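Local coordinates for protein ERPC (Borrelia burgdorferi, PDB 4BXM) that probably binds complement regulators such as factor H as an outer surface lipoprotein of the Lyme disease spirochaete, at residues A[20-25]-A[150-155]. Sequence-based numbering, arbitrary orientation.
Sequences SEFTVK and EDLKKN
Strand 21-25 and helix 150-155 run nearly antiparallel (170°) with their axes 9.0 Å apart, a pairing that sets Phe-22 against Asn-155 and Val-24 against Asp-151. The Asn-155 side chain lies over one face of the Phe-22 ring: the asparagine CB stands 3.4 Å from the ring centroid, almost on the normal, in a CH-pi contact, and the amide plane is within 3° of the ring plane. The amide spreads from there toward the root of the ring, its OD1 reaching Phe-22 CB at 3.4 Å. CG of Phe-22 sits between its own backbone N and carbonyl carbon, and the turn about CB-CG then swings one ring face to Asn-155. Leu-152 CD2 approaches the edge of the same ring, near its plane. Further along the strand, Val-24 CG1 packs on Asp-151 CB at 3.6 Å.

These contacts lay the C-terminal helix 149-156, which directly follows strand 142-148, against one face of the antiparallel sheet of this Borrelia outer surface protein E family member, where strand 21-29 lies between strands 142-148 and 35-45. Ile-147 touches both Val-24 and Leu-152, and Phe-19 meets the Phe-22 ring edge-to-face.

The Asn-155 amide is fixed within the helix, its ND2 donating to Asp-151 O at 2.8 Å with a bent N-H...O angle of 143°. A water also accepts from ND2 and from Lys-154 NZ, while donating only weakly to Thr-23 O. At the other end, a second water bridges strand and helix, donating to Lys-25 O (2.7 Å) and to Asp-151 OD2.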
loop_
_atom_site.group_PDB
_atom_site.type_symbol
_atom_site.label_atom_id
_atom_site.label_comp_id
_atom_site.label_asym_id
_atom_site.label_seq_id
_atom_site.Cartn_x
_atom_site.Cartn_y
_atom_site.Cartn_z
ATOM N N SER A 20 16.320 -1.873 -1.476
ATOM C CA SER A 20 16.444 -2.530 -0.222
ATOM C C SER A 20 15.214 -2.199 0.568
ATOM O O SER A 20 14.390 -3.092 0.846
ATOM C CB SER A 20 17.696 -2.036 0.494
ATOM O OG SER A 20 17.876 -2.844 1.605
ATOM N N GLU A 21 15.096 -0.927 0.977
ATOM C CA GLU A 21 13.927 -0.473 1.720
ATOM C C GLU A 21 13.705 1.027 1.525
ATOM O O GLU A 21 14.672 1.762 1.563
ATOM C CB GLU A 21 14.107 -0.746 3.205
ATOM C CG GLU A 21 12.849 -0.528 4.012
ATOM C CD GLU A 21 12.962 -0.803 5.496
ATOM O OE1 GLU A 21 13.549 -0.025 6.211
ATOM O OE2 GLU A 21 12.359 -1.752 5.986
ATOM N N PHE A 22 12.468 1.484 1.318
ATOM C CA PHE A 22 12.201 2.929 1.108
ATOM C C PHE A 22 10.812 3.224 1.674
ATOM O O PHE A 22 10.012 2.299 1.967
ATOM C CB PHE A 22 12.387 3.307 -0.360
ATOM C CG PHE A 22 11.351 2.701 -1.285
ATOM C CD1 PHE A 22 10.058 3.270 -1.374
ATOM C CD2 PHE A 22 11.613 1.563 -1.990
ATOM C CE1 PHE A 22 9.085 2.673 -2.199
ATOM C CE2 PHE A 22 10.655 0.994 -2.836
ATOM C CZ PHE A 22 9.380 1.544 -2.924
ATOM N N THR A 23 10.527 4.493 1.830
ATOM C CA THR A 23 9.372 4.944 2.549
ATOM C C THR A 23 8.708 5.950 1.650
ATOM O O THR A 23 9.390 6.810 1.035
ATOM C CB THR A 23 9.775 5.508 3.928
ATOM O OG1 THR A 23 10.246 4.430 4.736
ATOM C CG2 THR A 23 8.614 6.110 4.648
ATOM N N VAL A 24 7.391 5.800 1.494
ATOM C CA VAL A 24 6.609 6.776 0.735
ATOM C C VAL A 24 5.389 7.105 1.520
ATOM O O VAL A 24 4.900 6.286 2.291
ATOM C CB VAL A 24 6.225 6.320 -0.726
ATOM C CG1 VAL A 24 7.446 6.224 -1.615
ATOM C CG2 VAL A 24 5.368 5.022 -0.766
ATOM N N LYS A 25 4.884 8.337 1.323
ATOM C CA LYS A 25 3.672 8.806 1.936
ATOM C C LYS A 25 2.507 8.147 1.214
ATOM O O LYS A 25 2.525 7.951 -0.019
ATOM C CB LYS A 25 3.539 10.312 1.838
ATOM C CG LYS A 25 4.633 11.025 2.629
ATOM C CD LYS A 25 4.042 12.183 3.394
ATOM C CE LYS A 25 5.101 12.949 4.176
ATOM N NZ LYS A 25 5.634 14.018 3.296
ATOM N N GLU A 150 5.810 9.657 -8.724
ATOM C CA GLU A 150 7.247 9.939 -8.839
ATOM C C GLU A 150 8.027 9.359 -7.729
ATOM O O GLU A 150 9.094 8.884 -7.969
ATOM C CB GLU A 150 7.513 11.447 -8.923
ATOM C CG GLU A 150 7.509 11.863 -10.401
ATOM C CD GLU A 150 8.582 11.107 -11.200
ATOM O OE1 GLU A 150 9.742 11.091 -10.713
ATOM O OE2 GLU A 150 8.270 10.515 -12.273
ATOM N N ASP A 151 7.470 9.386 -6.526
ATOM C CA ASP A 151 8.062 8.712 -5.347
ATOM C C ASP A 151 8.360 7.238 -5.573
ATOM O O ASP A 151 9.412 6.771 -5.149
ATOM C CB ASP A 151 7.160 8.805 -4.129
ATOM C CG ASP A 151 7.151 10.169 -3.507
ATOM O OD1 ASP A 151 8.123 10.910 -3.808
ATOM O OD2 ASP A 151 6.177 10.473 -2.720
ATOM N N LEU A 152 7.420 6.524 -6.227
ATOM C CA LEU A 152 7.560 5.102 -6.527
ATOM C C LEU A 152 8.575 4.865 -7.628
ATOM O O LEU A 152 9.440 3.999 -7.508
ATOM C CB LEU A 152 6.179 4.497 -6.908
ATOM C CG LEU A 152 5.170 4.360 -5.762
ATOM C CD1 LEU A 152 3.733 4.163 -6.248
ATOM C CD2 LEU A 152 5.577 3.192 -4.857
ATOM N N LYS A 153 8.464 5.614 -8.719
ATOM C CA LYS A 153 9.379 5.492 -9.858
ATOM C C LYS A 153 10.850 5.701 -9.453
ATOM O O LYS A 153 11.713 4.968 -9.910
ATOM C CB LYS A 153 9.072 6.508 -10.963
ATOM C CG LYS A 153 7.858 6.187 -11.811
ATOM C CD LYS A 153 7.905 6.979 -13.134
ATOM C CE LYS A 153 7.864 6.087 -14.377
ATOM N NZ LYS A 153 7.570 6.811 -15.684
ATOM N N LYS A 154 11.118 6.696 -8.630
ATOM C CA LYS A 154 12.464 6.919 -8.207
ATOM C C LYS A 154 13.051 5.821 -7.321
ATOM O O LYS A 154 14.211 5.627 -7.334
ATOM C CB LYS A 154 12.650 8.305 -7.607
ATOM C CG LYS A 154 12.051 8.595 -6.259
ATOM C CD LYS A 154 12.579 9.958 -5.808
ATOM C CE LYS A 154 11.835 10.536 -4.599
ATOM N NZ LYS A 154 12.523 10.139 -3.324
ATOM N N ASN A 155 12.247 5.074 -6.596
ATOM C CA ASN A 155 12.752 4.055 -5.688
ATOM C C ASN A 155 12.732 2.699 -6.284
ATOM O O ASN A 155 13.484 1.824 -5.875
ATOM C CB ASN A 155 11.908 4.048 -4.449
ATOM C CG ASN A 155 12.255 5.166 -3.548
ATOM O OD1 ASN A 155 13.375 5.160 -3.017
ATOM N ND2 ASN A 155 11.315 6.090 -3.282
HETATM O O HOH W 1 11.832 8.214 -0.924
HETATM O O HOH W 2 3.265 9.548 -2.067
#